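Local structure of coenzyme A transferase (Yersinia pestis, 3QLI) at residues E24-P29 with D200-N205; P52-A57 with I177-R182; L339-T344 with S392-R397. The protein probably transfers coenzyme A from an acyl-CoA to a carboxylic acid such as acetate, as a member of the acetyl-CoA hydrolase/transferase family. All blocks are in the same frame, centred on the assembly; numbering follows the deposited sequence.

Contact 1 (E24-P29 with D200-N205)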
ATOM      1  N   GLU A  24     -24.689  37.103 -15.801  1.00 27.66           N
ATOM      2  CA  GLU A  24     -25.743  36.495 -14.992  1.00 29.41           C
ATOM      3  C   GLU A  24     -25.182  35.820 -13.735  1.00 29.47           C
ATOM      4  O   GLU A  24     -25.771  35.911 -12.662  1.00 26.23           O
ATOM      5  CB  GLU A  24     -26.540  35.484 -15.812  1.00 33.76           C
ATOM      6  CG  GLU A  24     -27.169  36.067 -17.072  1.00 42.03           C
ATOM      7  CD  GLU A  24     -27.811  35.003 -17.945  1.00 48.65           C
ATOM      8  OE1 GLU A  24     -28.206  35.322 -19.091  1.00 56.78           O
ATOM      9  OE2 GLU A  24     -27.917  33.843 -17.485  1.00 49.18           O
ATOM     10  N   LYS A  25     -24.037  35.154 -13.873  1.00 24.41           N
ATOM     11  CA  LYS A  25     -23.445  34.386 -12.771  1.00 21.76           C
ATOM     12  C   LYS A  25     -22.580  35.201 -11.815  1.00 21.55           C
ATOM     13  O   LYS A  25     -22.350  34.787 -10.674  1.00 21.06           O
ATOM     14  CB  LYS A  25     -22.612  33.223 -13.334  1.00 20.23           C
ATOM     15  CG  LYS A  25     -23.436  32.131 -14.009  1.00 20.22           C
ATOM     16  CD  LYS A  25     -22.553  31.271 -14.901  1.00 21.52           C
ATOM     17  CE  LYS A  25     -23.377  30.372 -15.818  1.00 26.97           C
ATOM     18  NZ  LYS A  25     -24.070  29.282 -15.103  1.00 23.65           N
ATOM     19  N   LEU A  26     -22.082  36.342 -12.285  1.00 17.82           N
ATOM     20  CA  LEU A  26     -21.187  37.167 -11.497  1.00 19.49           C
ATOM     21  C   LEU A  26     -21.947  37.771 -10.319  1.00 21.85           C
ATOM     22  O   LEU A  26     -23.044  38.308 -10.497  1.00 23.57           O
ATOM     23  CB  LEU A  26     -20.588  38.290 -12.363  1.00 18.24           C
ATOM     24  CG  LEU A  26     -19.634  39.262 -11.662  1.00 21.72           C
ATOM     25  CD1 LEU A  26     -18.343  38.570 -11.211  1.00 20.97           C
ATOM     26  CD2 LEU A  26     -19.304  40.464 -12.561  1.00 25.49           C
ATOM     27  N   THR A  27     -21.364  37.692  -9.126  1.00 21.18           N
ATOM     28  CA  THR A  27     -22.019  38.215  -7.930  1.00 21.20           C
ATOM     29  C   THR A  27     -21.009  38.623  -6.854  1.00 21.26           C
ATOM     30  O   THR A  27     -19.801  38.659  -7.106  1.00 20.90           O
ATOM     31  CB  THR A  27     -23.029  37.194  -7.390  1.00 25.18           C
ATOM     32  OG1 THR A  27     -23.884  37.815  -6.419  1.00 27.73           O
ATOM     33  CG2 THR A  27     -22.304  35.995  -6.784  1.00 20.59           C
ATOM     34  N   THR A  28     -21.488  38.956  -5.657  1.00 18.69           N
ATOM     35  CA  THR A  28     -20.564  39.281  -4.575  1.00 18.88           C
ATOM     36  C   THR A  28     -20.265  38.022  -3.781  1.00 16.43           C
ATOM     37  O   THR A  28     -21.074  37.097  -3.759  1.00 18.48           O
ATOM     38  CB  THR A  28     -21.146  40.320  -3.619  1.00 20.52           C
ATOM     39  OG1 THR A  28     -22.331  39.785  -3.016  1.00 19.70           O
ATOM     40  CG2 THR A  28     -21.477  41.626  -4.380  1.00 21.89           C
ATOM     41  N   PRO A  29     -19.106  37.986  -3.120  1.00 19.42           N
ATOM     42  CA  PRO A  29     -18.809  36.845  -2.246  1.00 19.04           C
ATOM     43  C   PRO A  29     -19.928  36.587  -1.234  1.00 19.33           C
ATOM     44  O   PRO A  29     -20.322  35.440  -1.044  1.00 16.99           O
ATOM     45  CB  PRO A  29     -17.518  37.272  -1.549  1.00 18.75           C
ATOM     46  CG  PRO A  29     -16.832  38.143  -2.585  1.00 18.76           C
ATOM     47  CD  PRO A  29     -17.974  38.924  -3.213  1.00 18.46           C
ATOM     48  N   ASP A 200     -21.636  27.618 -11.391  1.00 16.31           N
ATOM     49  CA  ASP A 200     -22.924  28.083 -10.899  1.00 16.80           C
ATOM     50  C   ASP A 200     -22.894  29.541 -10.490  1.00 17.64           C
ATOM     51  O   ASP A 200     -23.903  30.248 -10.602  1.00 20.40           O
ATOM     52  CB  ASP A 200     -23.415  27.201  -9.755  1.00 18.41           C
ATOM     53  CG  ASP A 200     -23.762  25.810 -10.222  1.00 19.02           C
ATOM     54  OD1 ASP A 200     -24.842  25.631 -10.825  1.00 16.50           O
ATOM     55  OD2 ASP A 200     -22.942  24.900  -9.998  1.00 16.57           O
ATOM     56  N   ALA A 201     -21.745  29.996 -10.014  1.00 14.91           N
ATOM     57  CA  ALA A 201     -21.609  31.391  -9.615  1.00 19.23           C
ATOM     58  C   ALA A 201     -20.160  31.822  -9.663  1.00 17.44           C
ATOM     59  O   ALA A 201     -19.250  31.000  -9.492  1.00 16.26           O
ATOM     60  CB  ALA A 201     -22.188  31.612  -8.219  1.00 18.87           C
ATOM     61  N   ILE A 202     -19.957  33.120  -9.878  1.00 16.17           N
ATOM     62  CA  ILE A 202     -18.630  33.696 -10.059  1.00 17.13           C
ATOM     63  C   ILE A 202     -18.427  34.930  -9.186  1.00 18.67           C
ATOM     64  O   ILE A 202     -19.296  35.808  -9.133  1.00 21.46           O
ATOM     65  CB  ILE A 202     -18.449  34.156 -11.516  1.00 16.61           C
ATOM     66  CG1 ILE A 202     -18.719  32.991 -12.475  1.00 17.63           C
ATOM     67  CG2 ILE A 202     -17.061  34.785 -11.716  1.00 16.69           C
ATOM     68  CD1 ILE A 202     -19.015  33.439 -13.917  1.00 18.56           C
ATOM     69  N   VAL A 203     -17.294  34.996  -8.496  1.00 16.72           N
ATOM     70  CA  VAL A 203     -16.859  36.252  -7.885  1.00 18.95           C
ATOM     71  C   VAL A 203     -15.469  36.552  -8.416  1.00 20.31           C
ATOM     72  O   VAL A 203     -14.813  35.662  -8.968  1.00 17.91           O
ATOM     73  CB  VAL A 203     -16.840  36.194  -6.336  1.00 18.22           C
ATOM     74  CG1 VAL A 203     -18.211  35.784  -5.803  1.00 17.19           C
ATOM     75  CG2 VAL A 203     -15.747  35.233  -5.826  1.00 17.16           C
ATOM     76  N   GLU A 204     -15.029  37.801  -8.264  1.00 20.65           N
ATOM     77  CA  GLU A 204     -13.716  38.229  -8.756  1.00 15.92           C
ATOM     78  C   GLU A 204     -12.925  38.837  -7.615  1.00 22.66           C
ATOM     79  O   GLU A 204     -13.427  39.703  -6.885  1.00 19.37           O
ATOM     80  CB  GLU A 204     -13.858  39.262  -9.880  1.00 21.49           C
ATOM     81  CG  GLU A 204     -14.541  38.722 -11.135  1.00 22.44           C
ATOM     82  CD  GLU A 204     -14.956  39.807 -12.133  1.00 28.50           C
ATOM     83  OE1 GLU A 204     -15.194  40.968 -11.726  1.00 27.47           O
ATOM     84  OE2 GLU A 204     -15.065  39.489 -13.334  1.00 23.34           O
ATOM     85  N   ASN A 205     -11.691  38.379  -7.463  1.00 18.64           N
ATOM     86  CA  ASN A 205     -10.805  38.848  -6.406  1.00 18.89           C
ATOM     87  C   ASN A 205      -9.362  38.672  -6.843  1.00 21.62           C
ATOM     88  O   ASN A 205      -8.801  37.573  -6.733  1.00 20.71           O
ATOM     89  CB  ASN A 205     -11.039  38.083  -5.097  1.00 17.95           C
ATOM     90  CG  ASN A 205     -10.271  38.685  -3.932  1.00 24.20           C
ATOM     91  OD1 ASN A 205     -10.287  39.899  -3.738  1.00 27.19           O
ATOM     92  ND2 ASN A 205      -9.587  37.844  -3.159  1.00 20.41           N
TER
HETATM   93  O   HOH W   1     -17.129  39.664  -7.483  1.00 21.12           O
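Leu26 lies against strand 201-204 and is held there by backbone bonds on both its flanks. Ile202 N donates to Lys25 O, 3.0 Å away, and Thr27 N donates to Ile202 O at 2.8 Å. The second bond runs nearly along the C=O axis, at a C=O...N angle of 176°. Leu26 CA also brings its hydrogen to Ile202 O. Leu26 swings CG away from its own N, beside the carbonyl carbon (chi1 179°). This carries CD1 over the strand, where it meets Glu204 CD at 3.7 Å and Ile202 CG2 at 4.0 Å. The Leu26 and Glu204 side chains cross at about a right angle, and the carboxylate goes on to Tyr22 OH through OE2. Strand 201-204 is an outermost strand of the six-stranded parallel sheet of the N-terminal family region. Its other neighbour is strand 175-180, so the single bridge at Leu26, just after helix 18-25, adds one residue to this sheet edge. Lys25 CB rests on Ile202 CD1 at 3.7 Å. The Lys25 chain then runs back along 200-205, past Asp200 O, and bends at chi4, and NZ bonds to Val199 O. Farther on, Val203 CG1 is anti to its carbonyl carbon (chi1 -56°). This sets the methyl against the loop backbone, 3.5 Å from Thr27 O and 3.6 Å from Pro29 N. The Pro29 ring meets the same methyl through CD. A water links Thr27 O, to which it donates, with Glu204 N, from which it accepts. Thr28 OG1 caps the following helix at Glu31 N.

Contact 2 (P52-A57 with I177-R182)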
ATOM      1  N   PRO A  52      -9.857  33.100  -1.163  1.00 15.47           N
ATOM      2  CA  PRO A  52      -9.907  33.975   0.019  1.00 17.55           C
ATOM      3  C   PRO A  52     -11.176  34.800   0.165  1.00 16.36           C
ATOM      4  O   PRO A  52     -11.635  34.962   1.290  1.00 17.13           O
ATOM      5  CB  PRO A  52      -8.693  34.905  -0.164  1.00 18.89           C
ATOM      6  CG  PRO A  52      -8.345  34.806  -1.638  1.00 17.46           C
ATOM      7  CD  PRO A  52      -8.667  33.373  -1.992  1.00 16.41           C
ATOM      8  N   ALA A  53     -11.736  35.315  -0.919  1.00 15.00           N
ATOM      9  CA  ALA A  53     -12.926  36.152  -0.778  1.00 17.80           C
ATOM     10  C   ALA A  53     -14.157  35.319  -0.418  1.00 17.95           C
ATOM     11  O   ALA A  53     -14.982  35.718   0.419  1.00 16.00           O
ATOM     12  CB  ALA A  53     -13.166  36.979  -2.044  1.00 19.51           C
ATOM     13  N   LEU A  54     -14.272  34.151  -1.043  1.00 15.85           N
ATOM     14  CA  LEU A  54     -15.378  33.235  -0.761  1.00 15.63           C
ATOM     15  C   LEU A  54     -15.264  32.702   0.660  1.00 13.80           C
ATOM     16  O   LEU A  54     -16.260  32.607   1.370  1.00 16.77           O
ATOM     17  CB  LEU A  54     -15.406  32.070  -1.769  1.00 13.19           C
ATOM     18  CG  LEU A  54     -15.798  32.448  -3.202  1.00 13.05           C
ATOM     19  CD1 LEU A  54     -15.634  31.255  -4.163  1.00 13.90           C
ATOM     20  CD2 LEU A  54     -17.237  32.982  -3.260  1.00 15.69           C
ATOM     21  N   LEU A  55     -14.056  32.357   1.082  1.00 13.98           N
ATOM     22  CA  LEU A  55     -13.871  31.820   2.429  1.00 15.38           C
ATOM     23  C   LEU A  55     -14.088  32.887   3.510  1.00 19.17           C
ATOM     24  O   LEU A  55     -14.616  32.591   4.585  1.00 16.20           O
ATOM     25  CB  LEU A  55     -12.499  31.166   2.575  1.00 13.23           C
ATOM     26  CG  LEU A  55     -12.360  29.889   1.733  1.00 14.81           C
ATOM     27  CD1 LEU A  55     -10.955  29.328   1.876  1.00 14.70           C
ATOM     28  CD2 LEU A  55     -13.403  28.832   2.109  1.00 16.66           C
ATOM     29  N   LYS A  56     -13.689  34.124   3.226  1.00 19.09           N
ATOM     30  CA  LYS A  56     -13.987  35.200   4.172  1.00 19.02           C
ATOM     31  C   LYS A  56     -15.497  35.381   4.305  1.00 18.62           C
ATOM     32  O   LYS A  56     -16.024  35.517   5.420  1.00 20.35           O
ATOM     33  CB  LYS A  56     -13.323  36.514   3.746  1.00 21.46           C
ATOM     34  CG  LYS A  56     -13.671  37.694   4.652  1.00 22.29           C
ATOM     35  CD  LYS A  56     -12.987  38.967   4.167  1.00 32.24           C
ATOM     36  CE  LYS A  56     -13.437  40.174   4.977  1.00 41.12           C
ATOM     37  NZ  LYS A  56     -12.714  40.264   6.273  1.00 43.94           N
ATOM     38  N   ALA A  57     -16.201  35.378   3.175  1.00 14.71           N
ATOM     39  CA  ALA A  57     -17.650  35.572   3.191  1.00 17.69           C
ATOM     40  C   ALA A  57     -18.374  34.418   3.915  1.00 19.29           C
ATOM     41  O   ALA A  57     -19.354  34.623   4.638  1.00 15.87           O
ATOM     42  CB  ALA A  57     -18.183  35.742   1.764  1.00 16.42           C
ATOM     43  N   ILE A 177     -18.678  27.017  -7.315  1.00 12.02           N
ATOM     44  CA  ILE A 177     -18.536  28.469  -7.212  1.00 12.78           C
ATOM     45  C   ILE A 177     -17.078  28.826  -7.440  1.00 14.41           C
ATOM     46  O   ILE A 177     -16.201  28.297  -6.750  1.00 15.14           O
ATOM     47  CB  ILE A 177     -18.912  28.964  -5.799  1.00 12.77           C
ATOM     48  CG1 ILE A 177     -20.284  28.417  -5.393  1.00 14.79           C
ATOM     49  CG2 ILE A 177     -18.850  30.498  -5.726  1.00 15.35           C
ATOM     50  CD1 ILE A 177     -20.708  28.823  -3.980  1.00 15.21           C
ATOM     51  N   VAL A 178     -16.799  29.712  -8.398  1.00 13.75           N
ATOM     52  CA  VAL A 178     -15.405  30.070  -8.670  1.00 12.88           C
ATOM     53  C   VAL A 178     -15.055  31.483  -8.217  1.00 15.44           C
ATOM     54  O   VAL A 178     -15.900  32.380  -8.190  1.00 15.70           O
ATOM     55  CB  VAL A 178     -15.045  29.926 -10.160  1.00 14.35           C
ATOM     56  CG1 VAL A 178     -15.381  28.527 -10.656  1.00 14.65           C
ATOM     57  CG2 VAL A 178     -15.762  30.981 -10.978  1.00 13.06           C
ATOM     58  N   GLU A 179     -13.792  31.659  -7.860  1.00 13.87           N
ATOM     59  CA  GLU A 179     -13.245  32.966  -7.558  1.00 14.57           C
ATOM     60  C   GLU A 179     -12.172  33.256  -8.601  1.00 15.75           C
ATOM     61  O   GLU A 179     -11.087  32.665  -8.582  1.00 13.95           O
ATOM     62  CB  GLU A 179     -12.660  32.971  -6.147  1.00 13.64           C
ATOM     63  CG  GLU A 179     -11.985  34.283  -5.744  1.00 17.11           C
ATOM     64  CD  GLU A 179     -11.873  34.416  -4.233  1.00 17.54           C
ATOM     65  OE1 GLU A 179     -12.770  33.890  -3.531  1.00 16.00           O
ATOM     66  OE2 GLU A 179     -10.902  35.040  -3.742  1.00 16.39           O
ATOM     67  N   VAL A 180     -12.509  34.142  -9.532  1.00 14.31           N
ATOM     68  CA  VAL A 180     -11.620  34.535 -10.609  1.00 14.78           C
ATOM     69  C   VAL A 180     -10.496  35.404 -10.049  1.00 19.72           C
ATOM     70  O   VAL A 180     -10.733  36.336  -9.269  1.00 18.76           O
ATOM     71  CB  VAL A 180     -12.398  35.306 -11.712  1.00 17.81           C
ATOM     72  CG1 VAL A 180     -11.434  36.040 -12.672  1.00 16.89           C
ATOM     73  CG2 VAL A 180     -13.328  34.364 -12.470  1.00 18.42           C
ATOM     74  N   ASN A 181      -9.271  35.088 -10.441  1.00 15.05           N
ATOM     75  CA  ASN A 181      -8.100  35.811  -9.957  1.00 16.55           C
ATOM     76  C   ASN A 181      -7.080  35.879 -11.073  1.00 20.45           C
ATOM     77  O   ASN A 181      -6.588  34.846 -11.519  1.00 16.84           O
ATOM     78  CB  ASN A 181      -7.513  35.076  -8.748  1.00 17.17           C
ATOM     79  CG  ASN A 181      -6.349  35.804  -8.128  1.00 18.00           C
ATOM     80  OD1 ASN A 181      -5.905  36.832  -8.634  1.00 20.43           O
ATOM     81  ND2 ASN A 181      -5.853  35.285  -7.016  1.00 15.86           N
ATOM     82  N   ARG A 182      -6.752  37.084 -11.536  1.00 21.98           N
ATOM     83  CA  ARG A 182      -5.825  37.205 -12.663  1.00 20.42           C
ATOM     84  C   ARG A 182      -4.430  36.719 -12.282  1.00 22.80           C
ATOM     85  O   ARG A 182      -3.594  36.459 -13.151  1.00 21.34           O
ATOM     86  CB  ARG A 182      -5.785  38.638 -13.212  1.00 26.26           C
ATOM     87  CG  ARG A 182      -5.252  39.653 -12.230  1.00 30.57           C
ATOM     88  CD  ARG A 182      -5.036  41.028 -12.877  1.00 35.95           C
ATOM     89  NE  ARG A 182      -4.124  41.826 -12.062  1.00 42.24           N
ATOM     90  CZ  ARG A 182      -4.511  42.726 -11.161  1.00 45.15           C
ATOM     91  NH1 ARG A 182      -5.803  42.970 -10.971  1.00 40.97           N
ATOM     92  NH2 ARG A 182      -3.601  43.394 -10.458  1.00 45.84           N
TER
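Glu179 reaches from strand 175-180 to Ala53 and Leu54 in the first turn of helix 52-63. The bond from CA to CB is directed at the helix, and Glu179 CB lies 4.0 Å from Leu54 CD1. CG stands anti to the backbone N (chi1 177°), and the chain stays extended beyond it. This stretch slides past Leu54, the two side chains running in opposite directions. CD comes within 3.6 Å of Ala53 CB. The carboxylate then takes two backbone N-H groups. OE2 receives Ala53 N at 3.0 Å on its syn lone pair, in a fairly straight bond of 167° at the hydrogen. OE1 receives Leu54 N at 2.9 Å, also on the syn side but 18° out of the carboxylate plane. The acid thus meets N-H groups of the helix start, where the helix dipole would probably stabilise a negative charge. In the N-terminal family region, helix 52-63 follows strand 41-44 and packs on one face of the parallel sheet, in a Rossmann-like alpha/beta layout. The axes of 52-57 and 177-180 come within 8.6 Å. OE2 has a further donor in Asn205 ND2, beyond the end of the adjoining strand 201-204. Pro52 CD touches OE2 at 3.3 Å, its ring crossing the acid at a slant. Two residues earlier on the strand, Ile177 CG2 touches both methyls of Leu54, CD1 at 3.7 Å and CD2 at 3.9 Å.

Contact 3 (L339-T344 with S392-R397)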
ATOM      1  N   LEU A 339      10.526  12.314   8.869  1.00 16.71           N
ATOM      2  CA  LEU A 339      10.953  12.872  10.155  1.00 17.61           C
ATOM      3  C   LEU A 339      11.801  11.869  10.936  1.00 16.77           C
ATOM      4  O   LEU A 339      12.753  12.238  11.619  1.00 16.89           O
ATOM      5  CB  LEU A 339       9.738  13.304  10.992  1.00 16.31           C
ATOM      6  CG  LEU A 339       8.956  14.480  10.400  1.00 21.83           C
ATOM      7  CD1 LEU A 339       7.830  14.904  11.336  1.00 18.62           C
ATOM      8  CD2 LEU A 339       9.889  15.656  10.124  1.00 19.66           C
ATOM      9  N   GLN A 340      11.442  10.596  10.835  1.00 16.32           N
ATOM     10  CA  GLN A 340      12.160   9.548  11.557  1.00 17.49           C
ATOM     11  C   GLN A 340      12.267   8.285  10.725  1.00 16.02           C
ATOM     12  O   GLN A 340      11.388   7.988   9.909  1.00 17.07           O
ATOM     13  CB  GLN A 340      11.425   9.179  12.847  1.00 19.87           C
ATOM     14  CG  GLN A 340      11.067  10.327  13.751  1.00 18.46           C
ATOM     15  CD  GLN A 340      10.232   9.847  14.914  1.00 24.73           C
ATOM     16  OE1 GLN A 340       9.199   9.204  14.723  1.00 22.72           O
ATOM     17  NE2 GLN A 340      10.695  10.115  16.127  1.00 25.31           N
ATOM     18  N   ILE A 341      13.338   7.530  10.954  1.00 14.98           N
ATOM     19  CA  ILE A 341      13.485   6.203  10.383  1.00 14.42           C
ATOM     20  C   ILE A 341      13.840   5.259  11.521  1.00 17.30           C
ATOM     21  O   ILE A 341      14.720   5.565  12.328  1.00 15.84           O
ATOM     22  CB  ILE A 341      14.626   6.159   9.336  1.00 15.87           C
ATOM     23  CG1 ILE A 341      14.384   7.184   8.222  1.00 15.54           C
ATOM     24  CG2 ILE A 341      14.751   4.760   8.751  1.00 16.08           C
ATOM     25  CD1 ILE A 341      15.503   7.196   7.165  1.00 15.66           C
ATOM     26  N   ASP A 342      13.168   4.119  11.618  1.00 15.37           N
ATOM     27  CA  ASP A 342      13.524   3.215  12.706  1.00 17.17           C
ATOM     28  C   ASP A 342      14.393   2.056  12.230  1.00 18.43           C
ATOM     29  O   ASP A 342      14.683   1.944  11.039  1.00 16.81           O
ATOM     30  CB  ASP A 342      12.308   2.779  13.553  1.00 17.65           C
ATOM     31  CG  ASP A 342      11.414   1.751  12.862  1.00 20.01           C
ATOM     32  OD1 ASP A 342      11.844   1.103  11.870  1.00 18.76           O
ATOM     33  OD2 ASP A 342      10.270   1.577  13.365  1.00 18.83           O
ATOM     34  N   LEU A 343      14.849   1.228  13.166  1.00 19.29           N
ATOM     35  CA  LEU A 343      15.798   0.173  12.837  1.00 17.44           C
ATOM     36  C   LEU A 343      15.215  -0.973  12.016  1.00 18.81           C
ATOM     37  O   LEU A 343      15.954  -1.853  11.574  1.00 17.69           O
ATOM     38  CB  LEU A 343      16.473  -0.363  14.113  1.00 19.47           C
ATOM     39  CG  LEU A 343      17.331   0.688  14.828  1.00 17.93           C
ATOM     40  CD1 LEU A 343      17.931   0.136  16.124  1.00 21.51           C
ATOM     41  CD2 LEU A 343      18.435   1.205  13.886  1.00 19.21           C
ATOM     42  N   THR A 344      13.897  -0.961  11.806  1.00 17.78           N
ATOM     43  CA  THR A 344      13.256  -1.939  10.935  1.00 18.93           C
ATOM     44  C   THR A 344      13.197  -1.422   9.502  1.00 21.16           C
ATOM     45  O   THR A 344      12.925  -2.190   8.577  1.00 21.14           O
ATOM     46  CB  THR A 344      11.802  -2.281  11.380  1.00 20.34           C
ATOM     47  OG1 THR A 344      10.918  -1.220  11.001  1.00 19.21           O
ATOM     48  CG2 THR A 344      11.724  -2.496  12.882  1.00 20.95           C
ATOM     49  N   SER A 392      18.236  12.010  18.001  1.00 19.50           N
ATOM     50  CA  SER A 392      18.441  11.190  16.820  1.00 20.88           C
ATOM     51  C   SER A 392      17.148  11.044  16.029  1.00 20.81           C
ATOM     52  O   SER A 392      16.085  10.802  16.606  1.00 20.45           O
ATOM     53  CB  SER A 392      18.951   9.812  17.211  1.00 21.04           C
ATOM     54  OG  SER A 392      19.224   9.039  16.054  1.00 19.03           O
ATOM     55  N   ARG A 393      17.233  11.172  14.709  1.00 17.06           N
ATOM     56  CA  ARG A 393      16.062  10.912  13.865  1.00 17.21           C
ATOM     57  C   ARG A 393      16.069   9.476  13.377  1.00 17.07           C
ATOM     58  O   ARG A 393      15.102   9.012  12.760  1.00 17.43           O
ATOM     59  CB  ARG A 393      15.986  11.898  12.695  1.00 16.76           C
ATOM     60  CG  ARG A 393      15.611  13.323  13.129  1.00 19.55           C
ATOM     61  CD  ARG A 393      15.471  14.247  11.922  1.00 21.61           C
ATOM     62  NE  ARG A 393      14.972  15.577  12.278  1.00 25.35           N
ATOM     63  CZ  ARG A 393      13.699  15.860  12.545  1.00 28.12           C
ATOM     64  NH1 ARG A 393      12.773  14.903  12.518  1.00 22.45           N
ATOM     65  NH2 ARG A 393      13.350  17.106  12.849  1.00 31.72           N
ATOM     66  N   ILE A 394      17.161   8.767  13.663  1.00 15.47           N
ATOM     67  CA  ILE A 394      17.219   7.325  13.459  1.00 14.50           C
ATOM     68  C   ILE A 394      16.934   6.694  14.816  1.00 20.09           C
ATOM     69  O   ILE A 394      17.685   6.897  15.767  1.00 18.08           O
ATOM     70  CB  ILE A 394      18.600   6.857  12.959  1.00 16.86           C
ATOM     71  CG1 ILE A 394      19.031   7.651  11.714  1.00 16.28           C
ATOM     72  CG2 ILE A 394      18.598   5.333  12.727  1.00 14.25           C
ATOM     73  CD1 ILE A 394      18.044   7.577  10.521  1.00 17.09           C
ATOM     74  N   ILE A 395      15.841   5.945  14.921  1.00 17.54           N
ATOM     75  CA  ILE A 395      15.360   5.526  16.236  1.00 17.42           C
ATOM     76  C   ILE A 395      15.120   4.023  16.298  1.00 17.35           C
ATOM     77  O   ILE A 395      15.010   3.355  15.258  1.00 18.32           O
ATOM     78  CB  ILE A 395      14.066   6.279  16.638  1.00 20.18           C
ATOM     79  CG1 ILE A 395      12.913   5.941  15.677  1.00 18.47           C
ATOM     80  CG2 ILE A 395      14.316   7.782  16.660  1.00 19.17           C
ATOM     81  CD1 ILE A 395      11.553   6.488  16.124  1.00 20.94           C
ATOM     82  N   PRO A 396      15.043   3.476  17.519  1.00 20.35           N
ATOM     83  CA  PRO A 396      14.814   2.028  17.614  1.00 21.70           C
ATOM     84  C   PRO A 396      13.506   1.622  16.935  1.00 20.63           C
ATOM     85  O   PRO A 396      13.508   0.686  16.139  1.00 18.87           O
ATOM     86  CB  PRO A 396      14.717   1.784  19.124  1.00 21.93           C
ATOM     87  CG  PRO A 396      15.509   2.926  19.742  1.00 23.79           C
ATOM     88  CD  PRO A 396      15.221   4.108  18.843  1.00 20.80           C
ATOM     89  N   ARG A 397      12.421   2.329  17.247  1.00 21.94           N
ATOM     90  CA  ARG A 397      11.083   1.902  16.842  1.00 21.51           C
ATOM     91  C   ARG A 397      10.095   3.066  16.842  1.00 22.36           C
ATOM     92  O   ARG A 397       9.927   3.754  17.847  1.00 24.97           O
ATOM     93  CB  ARG A 397      10.588   0.800  17.789  1.00 26.79           C
ATOM     94  CG  ARG A 397       9.292   0.129  17.364  1.00 31.31           C
ATOM     95  CD  ARG A 397       8.887  -0.930  18.379  1.00 42.06           C
ATOM     96  NE  ARG A 397       7.650  -1.611  18.004  1.00 51.82           N
ATOM     97  CZ  ARG A 397       6.435  -1.250  18.412  1.00 52.75           C
ATOM     98  NH1 ARG A 397       6.274  -0.203  19.217  1.00 52.24           N
ATOM     99  NH2 ARG A 397       5.374  -1.942  18.018  1.00 51.20           N
TER
HETATM  100  O   HOH W   2      13.299  11.528  16.455  1.00 26.89           O
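Arg393 reaches back to Leu339 and bonds its carbonyl at a beta bulge. Its NH1 donates to Leu339 O at 2.8 Å, and Leu339 and Gln340 both face Asn348 in a classic bulge. The strands are 340-342 and 394-395, parallel partners in a small three-stranded mixed sheet of the C-terminal family region. Leu339 and Arg393 both contact coenzyme A, at the second of two CoA sites, in a structure of this protein. This bond probably helps to position the two relative to each other. The arginine chain is extended from CG to NE, with CB, CG and CD all lying beside Leu339 O. The oxygen is met at the guanidinium edge, only 8° out of its plane. Leu339 CD2 comes within 3.8 Å of NH1.

Two regular bonds join the strands: Ile341 N to Arg393 O and Ile395 N to Ile341 O, each 2.9 Å. Ile341 and Ile394 share a sheet face, where Ile394 CD1 touches Ile341 CB at 3.9 Å. Helices 426-434 and 439-451 pack against Ile394 there. On the face of Asp342 and Ile395, Ile395 CG1 sits between its backbone N and carbonyl carbon (chi1 64°). CD1 then ends 3.7 Å from Gln340 NE2. That amide is tied to Asn348 through OE1 and, through NE2, to a water that donates to Ser392 O. At the strand's end Asp342 opens an Asx turn. Its OD2 accepts from Ile398 N. OD1 accepts from Ala346 N, from Thr344 N above the carboxylate plane, and from Thr344 OG1 at 2.6 Å on the syn side.

How the contacts relate
From the N terminus, contact 1 opens at 24-29, as helix 18-25 ends. The chain soon reaches 52-57, which opens contact 2. Contact 2 closes first, at 177-182, and contact 1 closes at 200-205, so the smaller loop lies within the larger. The two touch, with centres 9 Å apart, because strands 175-180 and 201-204 are neighbours in one parallel sheet. Contact 1 joins the N-terminal segment to the sheet edge, and contact 2 joins a helix to the sheet face. Contact 3 closes a separate, later loop by pairing strands 340-342 and 394-395 of a small sheet in the C-terminal family region. Its centre is 51 Å from that of contact 1.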